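Local coordinates for protein L-threonine dehydrogenase (Flavobacterium frigidimaris, PDB 2YY7) that binds NAD and probably catalyses the NAD-dependent oxidation of L-threonine to 2-amino-3-ketobutyrate, at residues S238-A243 / E290-K295; E129-Y134 / A281-S286. All blocks are in the same frame, centred on the assembly; numbering follows the deposited sequence.

Contact 1 of 2, residues S238-A243 / E290-K295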
ATOM      1  N   SER A 238       3.941   5.934  10.894  1.00 11.18           N
ATOM      2  CA  SER A 238       3.028   5.245   9.995  1.00 10.68           C
ATOM      3  C   SER A 238       1.727   5.293  10.799  1.00 11.83           C
ATOM      4  O   SER A 238       0.922   6.208  10.629  1.00 11.05           O
ATOM      5  CB  SER A 238       3.493   3.800   9.767  1.00 10.61           C
ATOM      6  OG  SER A 238       3.822   3.161  10.992  1.00  9.32           O
ATOM      7  N   SER A 239       1.540   4.323  11.691  1.00 12.10           N
ATOM      8  CA  SER A 239       0.363   4.292  12.559  1.00 10.95           C
ATOM      9  C   SER A 239       0.622   3.329  13.713  1.00 11.39           C
ATOM     10  O   SER A 239       1.264   2.290  13.535  1.00 11.47           O
ATOM     11  CB  SER A 239      -0.888   3.859  11.791  1.00  9.92           C
ATOM     12  OG  SER A 239      -2.059   4.065  12.574  1.00 10.34           O
ATOM     13  N   TYR A 240       0.124   3.685  14.893  1.00 10.79           N
ATOM     14  CA  TYR A 240       0.301   2.875  16.095  1.00 10.93           C
ATOM     15  C   TYR A 240      -0.746   1.790  16.278  1.00 10.92           C
ATOM     16  O   TYR A 240      -1.937   2.023  16.059  1.00 10.36           O
ATOM     17  CB  TYR A 240       0.246   3.765  17.344  1.00 11.10           C
ATOM     18  CG  TYR A 240       1.534   4.456  17.713  1.00  9.48           C
ATOM     19  CD1 TYR A 240       2.473   3.827  18.531  1.00 10.37           C
ATOM     20  CD2 TYR A 240       1.805   5.747  17.270  1.00  9.64           C
ATOM     21  CE1 TYR A 240       3.654   4.473  18.903  1.00 10.01           C
ATOM     22  CE2 TYR A 240       2.982   6.401  17.634  1.00  9.73           C
ATOM     23  CZ  TYR A 240       3.897   5.758  18.451  1.00 10.66           C
ATOM     24  OH  TYR A 240       5.050   6.405  18.825  1.00 10.34           O
ATOM     25  N   ASN A 241      -0.300   0.600  16.668  1.00 11.24           N
ATOM     26  CA  ASN A 241      -1.233  -0.471  16.973  1.00 12.19           C
ATOM     27  C   ASN A 241      -1.921   0.102  18.219  1.00 12.33           C
ATOM     28  O   ASN A 241      -1.293   0.828  18.992  1.00 11.29           O
ATOM     29  CB  ASN A 241      -0.487  -1.761  17.339  1.00 13.48           C
ATOM     30  CG  ASN A 241      -0.418  -2.757  16.186  1.00 12.95           C
ATOM     31  OD1 ASN A 241      -0.851  -2.473  15.071  1.00 15.53           O
ATOM     32  ND2 ASN A 241       0.131  -3.932  16.460  1.00 10.73           N
ATOM     33  N   LEU A 242      -3.198  -0.202  18.405  1.00 12.29           N
ATOM     34  CA  LEU A 242      -3.943   0.296  19.557  1.00 12.02           C
ATOM     35  C   LEU A 242      -4.907  -0.798  20.004  1.00 12.62           C
ATOM     36  O   LEU A 242      -5.667  -1.327  19.198  1.00 11.91           O
ATOM     37  CB  LEU A 242      -4.730   1.557  19.178  1.00 11.06           C
ATOM     38  CG  LEU A 242      -5.369   2.324  20.339  1.00 12.00           C
ATOM     39  CD1 LEU A 242      -4.310   3.181  21.024  1.00 11.83           C
ATOM     40  CD2 LEU A 242      -6.496   3.211  19.820  1.00 12.10           C
ATOM     41  N   ALA A 243      -4.885  -1.139  21.285  1.00 13.28           N
ATOM     42  CA  ALA A 243      -5.756  -2.200  21.767  1.00 13.48           C
ATOM     43  C   ALA A 243      -6.438  -1.907  23.092  1.00 13.24           C
ATOM     44  O   ALA A 243      -6.011  -1.039  23.856  1.00 12.92           O
ATOM     45  CB  ALA A 243      -4.965  -3.496  21.876  1.00 13.29           C
ATOM     46  N   GLU A 290       4.146   2.434  25.579  1.00 14.75           N
ATOM     47  CA  GLU A 290       5.503   2.834  25.939  1.00 18.10           C
ATOM     48  C   GLU A 290       5.869   4.241  25.455  1.00 17.56           C
ATOM     49  O   GLU A 290       6.433   5.033  26.213  1.00 17.94           O
ATOM     50  CB  GLU A 290       6.504   1.812  25.382  1.00 17.62           C
ATOM     51  CG  GLU A 290       7.964   2.236  25.442  1.00 23.56           C
ATOM     52  CD  GLU A 290       8.899   1.196  24.838  1.00 23.93           C
ATOM     53  OE1 GLU A 290      10.112   1.473  24.725  1.00 33.82           O
ATOM     54  OE2 GLU A 290       8.421   0.099  24.475  1.00 32.49           O
ATOM     55  N   ASP A 291       5.543   4.554  24.203  1.00 16.42           N
ATOM     56  CA  ASP A 291       5.872   5.862  23.633  1.00 15.79           C
ATOM     57  C   ASP A 291       5.087   7.052  24.170  1.00 15.69           C
ATOM     58  O   ASP A 291       5.676   8.084  24.500  1.00 14.79           O
ATOM     59  CB  ASP A 291       5.732   5.834  22.109  1.00 15.21           C
ATOM     60  CG  ASP A 291       6.720   4.889  21.448  1.00 17.27           C
ATOM     61  OD1 ASP A 291       7.654   4.418  22.133  1.00 17.81           O
ATOM     62  OD2 ASP A 291       6.562   4.627  20.235  1.00 15.61           O
ATOM     63  N   TRP A 292       3.764   6.935  24.242  1.00 14.44           N
ATOM     64  CA  TRP A 292       2.970   8.049  24.744  1.00 14.94           C
ATOM     65  C   TRP A 292       1.996   7.708  25.868  1.00 15.35           C
ATOM     66  O   TRP A 292       0.997   8.399  26.066  1.00 15.53           O
ATOM     67  CB  TRP A 292       2.231   8.754  23.592  1.00 13.44           C
ATOM     68  CG  TRP A 292       1.570   7.849  22.598  1.00 13.39           C
ATOM     69  CD1 TRP A 292       2.158   7.233  21.527  1.00 10.87           C
ATOM     70  CD2 TRP A 292       0.181   7.499  22.549  1.00 11.67           C
ATOM     71  NE1 TRP A 292       1.219   6.526  20.811  1.00 10.86           N
ATOM     72  CE2 TRP A 292      -0.002   6.672  21.417  1.00 11.78           C
ATOM     73  CE3 TRP A 292      -0.927   7.805  23.350  1.00 13.61           C
ATOM     74  CZ2 TRP A 292      -1.252   6.147  21.064  1.00  9.64           C
ATOM     75  CZ3 TRP A 292      -2.170   7.284  23.001  1.00 10.88           C
ATOM     76  CH2 TRP A 292      -2.320   6.465  21.866  1.00 12.67           C
ATOM     77  N   ASP A 293       2.303   6.647  26.606  1.00 16.07           N
ATOM     78  CA  ASP A 293       1.495   6.227  27.747  1.00 17.85           C
ATOM     79  C   ASP A 293       0.048   5.843  27.482  1.00 17.05           C
ATOM     80  O   ASP A 293      -0.831   6.153  28.286  1.00 16.02           O
ATOM     81  CB  ASP A 293       1.517   7.312  28.822  1.00 19.40           C
ATOM     82  CG  ASP A 293       2.872   7.452  29.480  1.00 26.96           C
ATOM     83  OD1 ASP A 293       3.361   6.444  30.032  1.00 31.74           O
ATOM     84  OD2 ASP A 293       3.441   8.566  29.445  1.00 35.66           O
ATOM     85  N   TRP A 294      -0.212   5.168  26.369  1.00 16.81           N
ATOM     86  CA  TRP A 294      -1.574   4.745  26.083  1.00 15.60           C
ATOM     87  C   TRP A 294      -2.025   3.726  27.126  1.00 16.45           C
ATOM     88  O   TRP A 294      -1.256   2.853  27.520  1.00 15.63           O
ATOM     89  CB  TRP A 294      -1.668   4.099  24.698  1.00 15.05           C
ATOM     90  CG  TRP A 294      -2.941   3.307  24.504  1.00 13.07           C
ATOM     91  CD1 TRP A 294      -3.042   1.999  24.130  1.00 12.95           C
ATOM     92  CD2 TRP A 294      -4.285   3.775  24.689  1.00 14.65           C
ATOM     93  NE1 TRP A 294      -4.361   1.621  24.068  1.00 12.78           N
ATOM     94  CE2 TRP A 294      -5.147   2.690  24.406  1.00 13.11           C
ATOM     95  CE3 TRP A 294      -4.845   5.005  25.066  1.00 13.05           C
ATOM     96  CZ2 TRP A 294      -6.541   2.796  24.489  1.00 13.23           C
ATOM     97  CZ3 TRP A 294      -6.234   5.109  25.148  1.00 15.35           C
ATOM     98  CH2 TRP A 294      -7.065   4.008  24.861  1.00 13.73           C
ATOM     99  N   LYS A 295      -3.272   3.852  27.566  1.00 16.79           N
ATOM    100  CA  LYS A 295      -3.873   2.934  28.526  1.00 19.08           C
ATOM    101  C   LYS A 295      -5.394   2.958  28.369  1.00 18.56           C
ATOM    102  O   LYS A 295      -6.009   4.020  28.429  1.00 19.40           O
ATOM    103  CB  LYS A 295      -3.477   3.301  29.964  1.00 20.06           C
ATOM    104  CG  LYS A 295      -3.290   4.796  30.256  1.00 26.83           C
ATOM    105  CD  LYS A 295      -4.573   5.615  30.116  1.00 32.46           C
ATOM    106  CE  LYS A 295      -4.555   6.473  28.851  1.00 32.89           C
ATOM    107  NZ  LYS A 295      -5.802   7.277  28.693  1.00 32.73           N
TER
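Tyr240 and Trp292 meet in a T-shaped pair beside the Rossmann-type sheet of this short-chain dehydrogenase-reductase, where strand 240-241 pairs with strand 164-174 and the end of helix 286-292 packs over it. The tyrosine CB points toward the helix, and CG, set anti to the carbonyl carbon (chi1 -83°), sends the ring past Trp292. The pyrrole edge of the indole stands over the ring face, NE1 3.4 Å above the plane and above its centre, so all six carbons from CG to CZ lie at nearly equal distance from that nitrogen. The planes are 86° apart, which aims the indole N-H edge at the pi cloud. Farther out, CE1 comes within 3.2 Å of Asp291 OD2, and at the tip OH donates to the same oxygen over 2.7 Å, arriving on its anti side near the carboxylate plane. The hydroxyl is also hydrogen-bonded to the backbone N atoms of Lys235 and Ile236, so this buried polar atom has three hydrogen-bond partners, which probably restrict rotation of the ring.

Two residues on, Leu242 turns its CD1 methyl onto Trp294 in a CH-pi contact, 3.4 Å from the centroid of the five-membered ring and almost on its normal. Leu242 CD1 also lies 3.9 Å from Trp292 CH2, so one methyl touches both indoles, while Ile168 of strand 164-174 also touches Leu242. Asp293, with positive phi, turns the chain out of the helix between the tryptophans. Trp294 NE1 then donates to Ala243 O over 3.1 Å; NE1 lies in the carbonyl plane of Ala243, and the acceptor oxygen lies 9° out of the indole plane.

Contact 2 of 2, residues E129-Y134 / A281-S286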
ATOM      1  N   GLU A 129      -2.935 -13.632  16.828  1.00 14.57           N
ATOM      2  CA  GLU A 129      -2.961 -13.304  18.248  1.00 16.44           C
ATOM      3  C   GLU A 129      -1.823 -12.360  18.634  1.00 15.18           C
ATOM      4  O   GLU A 129      -0.683 -12.547  18.220  1.00 15.77           O
ATOM      5  CB  GLU A 129      -2.897 -14.586  19.084  1.00 16.12           C
ATOM      6  CG  GLU A 129      -3.514 -14.428  20.468  1.00 24.29           C
ATOM      7  CD  GLU A 129      -5.033 -14.293  20.426  1.00 24.47           C
ATOM      8  OE1 GLU A 129      -5.589 -13.570  21.276  1.00 26.11           O
ATOM      9  OE2 GLU A 129      -5.675 -14.921  19.556  1.00 26.90           O
ATOM     10  N   ASN A 130      -2.142 -11.342  19.428  1.00 15.23           N
ATOM     11  CA  ASN A 130      -1.156 -10.354  19.855  1.00 16.07           C
ATOM     12  C   ASN A 130      -0.331  -9.853  18.667  1.00 14.32           C
ATOM     13  O   ASN A 130       0.898  -9.818  18.714  1.00 14.21           O
ATOM     14  CB  ASN A 130      -0.228 -10.949  20.921  1.00 17.10           C
ATOM     15  CG  ASN A 130      -0.978 -11.372  22.174  1.00 22.07           C
ATOM     16  OD1 ASN A 130      -1.756 -12.324  22.154  1.00 27.78           O
ATOM     17  ND2 ASN A 130      -0.752 -10.657  23.266  1.00 28.59           N
ATOM     18  N   THR A 131      -1.024  -9.469  17.601  1.00 13.54           N
ATOM     19  CA  THR A 131      -0.369  -8.967  16.396  1.00 11.59           C
ATOM     20  C   THR A 131       0.624  -7.861  16.741  1.00 12.06           C
ATOM     21  O   THR A 131       0.267  -6.879  17.397  1.00 10.65           O
ATOM     22  CB  THR A 131      -1.401  -8.404  15.410  1.00 12.30           C
ATOM     23  OG1 THR A 131      -2.400  -9.400  15.155  1.00 10.95           O
ATOM     24  CG2 THR A 131      -0.726  -8.016  14.094  1.00 10.39           C
ATOM     25  N   PRO A 132       1.885  -8.009  16.303  1.00 11.32           N
ATOM     26  CA  PRO A 132       2.951  -7.031  16.559  1.00 11.66           C
ATOM     27  C   PRO A 132       2.761  -5.723  15.785  1.00 11.32           C
ATOM     28  O   PRO A 132       2.022  -5.678  14.802  1.00 11.28           O
ATOM     29  CB  PRO A 132       4.218  -7.762  16.103  1.00 10.93           C
ATOM     30  CG  PRO A 132       3.835  -9.229  16.157  1.00 12.55           C
ATOM     31  CD  PRO A 132       2.427  -9.205  15.635  1.00 12.12           C
ATOM     32  N   GLN A 133       3.440  -4.669  16.234  1.00 11.29           N
ATOM     33  CA  GLN A 133       3.387  -3.367  15.577  1.00 11.11           C
ATOM     34  C   GLN A 133       3.985  -3.505  14.174  1.00 11.93           C
ATOM     35  O   GLN A 133       3.481  -2.928  13.208  1.00 11.65           O
ATOM     36  CB  GLN A 133       4.192  -2.336  16.374  1.00 11.91           C
ATOM     37  CG  GLN A 133       4.482  -1.039  15.609  1.00  8.06           C
ATOM     38  CD  GLN A 133       3.258  -0.160  15.443  1.00 11.03           C
ATOM     39  OE1 GLN A 133       3.051   0.441  14.387  1.00 12.98           O
ATOM     40  NE2 GLN A 133       2.450  -0.061  16.494  1.00  7.90           N
ATOM     41  N   TYR A 134       5.071  -4.264  14.078  1.00 12.87           N
ATOM     42  CA  TYR A 134       5.744  -4.505  12.803  1.00 12.57           C
ATOM     43  C   TYR A 134       5.509  -5.971  12.458  1.00 12.64           C
ATOM     44  O   TYR A 134       6.015  -6.865  13.138  1.00 12.64           O
ATOM     45  CB  TYR A 134       7.243  -4.228  12.938  1.00 12.70           C
ATOM     46  CG  TYR A 134       7.566  -2.813  13.370  1.00 12.86           C
ATOM     47  CD1 TYR A 134       7.528  -1.755  12.461  1.00 13.02           C
ATOM     48  CD2 TYR A 134       7.898  -2.529  14.695  1.00 12.68           C
ATOM     49  CE1 TYR A 134       7.817  -0.448  12.861  1.00 12.12           C
ATOM     50  CE2 TYR A 134       8.184  -1.233  15.106  1.00 11.97           C
ATOM     51  CZ  TYR A 134       8.144  -0.199  14.189  1.00 13.82           C
ATOM     52  OH  TYR A 134       8.431   1.079  14.605  1.00 15.65           O
ATOM     53  N   ALA A 281      -7.149 -11.540  15.755  1.00 11.21           N
ATOM     54  CA  ALA A 281      -8.119 -11.710  16.830  1.00 11.26           C
ATOM     55  C   ALA A 281      -7.819 -10.732  17.965  1.00 11.63           C
ATOM     56  O   ALA A 281      -8.740 -10.206  18.602  1.00 12.57           O
ATOM     57  CB  ALA A 281      -8.079 -13.155  17.351  1.00 10.79           C
ATOM     58  N   SER A 282      -6.533 -10.494  18.213  1.00 11.01           N
ATOM     59  CA  SER A 282      -6.091  -9.581  19.271  1.00 11.93           C
ATOM     60  C   SER A 282      -4.841  -8.820  18.818  1.00 12.27           C
ATOM     61  O   SER A 282      -4.064  -9.322  18.008  1.00 12.07           O
ATOM     62  CB  SER A 282      -5.792 -10.363  20.553  1.00 12.00           C
ATOM     63  OG  SER A 282      -4.752 -11.297  20.328  1.00 12.90           O
ATOM     64  N   ILE A 283      -4.638  -7.627  19.374  1.00 12.57           N
ATOM     65  CA  ILE A 283      -3.521  -6.760  18.987  1.00 13.05           C
ATOM     66  C   ILE A 283      -2.538  -6.397  20.108  1.00 13.12           C
ATOM     67  O   ILE A 283      -2.948  -6.131  21.236  1.00 12.48           O
ATOM     68  CB  ILE A 283      -4.077  -5.425  18.403  1.00 13.30           C
ATOM     69  CG1 ILE A 283      -4.975  -5.707  17.193  1.00 12.86           C
ATOM     70  CG2 ILE A 283      -2.931  -4.480  18.045  1.00 13.17           C
ATOM     71  CD1 ILE A 283      -4.251  -6.242  15.984  1.00 12.44           C
ATOM     72  N   ASP A 284      -1.244  -6.376  19.787  1.00 11.83           N
ATOM     73  CA  ASP A 284      -0.213  -5.993  20.758  1.00 13.21           C
ATOM     74  C   ASP A 284       0.107  -4.513  20.541  1.00 11.88           C
ATOM     75  O   ASP A 284       0.744  -4.152  19.554  1.00 10.61           O
ATOM     76  CB  ASP A 284       1.063  -6.822  20.563  1.00 12.68           C
ATOM     77  CG  ASP A 284       2.188  -6.407  21.511  1.00 16.15           C
ATOM     78  OD1 ASP A 284       3.272  -7.025  21.459  1.00 19.41           O
ATOM     79  OD2 ASP A 284       1.996  -5.463  22.308  1.00 16.85           O
ATOM     80  N   ASP A 285      -0.330  -3.658  21.464  1.00 12.11           N
ATOM     81  CA  ASP A 285      -0.096  -2.226  21.334  1.00 11.83           C
ATOM     82  C   ASP A 285       0.951  -1.678  22.302  1.00 11.27           C
ATOM     83  O   ASP A 285       0.823  -0.546  22.770  1.00 11.41           O
ATOM     84  CB  ASP A 285      -1.404  -1.465  21.542  1.00 12.06           C
ATOM     85  CG  ASP A 285      -1.966  -1.643  22.944  1.00 14.84           C
ATOM     86  OD1 ASP A 285      -2.967  -0.975  23.264  1.00 13.13           O
ATOM     87  OD2 ASP A 285      -1.411  -2.450  23.724  1.00 11.67           O
ATOM     88  N   SER A 286       1.985  -2.468  22.584  1.00 11.57           N
ATOM     89  CA  SER A 286       3.043  -2.053  23.510  1.00 12.08           C
ATOM     90  C   SER A 286       3.776  -0.757  23.149  1.00 11.78           C
ATOM     91  O   SER A 286       4.116   0.028  24.039  1.00 12.57           O
ATOM     92  CB  SER A 286       4.068  -3.179  23.674  1.00 11.16           C
ATOM     93  OG  SER A 286       3.492  -4.290  24.341  1.00 13.78           O
TER
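Ser282 lays its hydroxyl against the start of segment 129-134, between the carboxylate of Glu129 and the backbone N of Asn130, beside a single parallel beta bridge that joins two otherwise irregular loops. With OG between the backbone N and the carbonyl carbon (chi1 61°), the short side chain reaches across: OG donates to Glu129 OE1 over 2.6 Å and accepts from Asn130 N over 2.8 Å, the latter bond nearly straight at 173°. The glutamate chain bends at chi2 (71°) to curl over the serine, so the hydroxyl meets OE1 from above the carboxylate plane, and OE2 comes to rest against the methyl of Ala281. Without the hydroxyl, as with an alanine here, the Asn130 N-H would probably lose this acceptor and the Glu129 carboxylate its donor, leaving the carboxylate able to swing away.

The bridge itself pairs Thr131 with Ile283: Thr131 N donates to Ser282 O at 3.1 Å, and Asp284 N returns a bond to Thr131 O at 2.9 Å. Beside these rungs the two side chains cross obliquely, CD1 of Ile283 touching CB of Thr131 at 3.6 Å; the threonine OG1 has its polar partner in Pro127 O. On the neighbouring residue, CB of Asp284 packs against the carbonyl oxygens of Asn130 and Thr131.

Past the bridge, the carboxylate of Asp284 leads into helix 286-292 through an Asx turn. Its OD2 accepts from Ser286 N, which lies above the carboxylate plane, and from Ser286 OG, which meets the syn lone pair at 2.8 Å.

Overall arrangement
Contacts 1 and 2 lie on the same side of the chain's centre, their own centres about 11 Å apart. Their segments alternate along the sequence, in the order 129-134, 238-243, 281-286, 290-295, with helix 286-292 running from one later segment into the other. They also touch: Ala243 N probably donates to Asp285 OD1, and Asn241 ND2 to Pro132 O. Together they lay the 281-295 region along the sheet at strand 240-241 and tie it to the loop between strand 112-118 and helix 142-161. The side chains of Leu242 and Ile283 are about 9 Å and about 11 Å from the bound NAD, too far to touch it; Leu242 lies about 6 Å, side chain to side chain, from NAD-binding Leu173, so contact 1 is near the pocket.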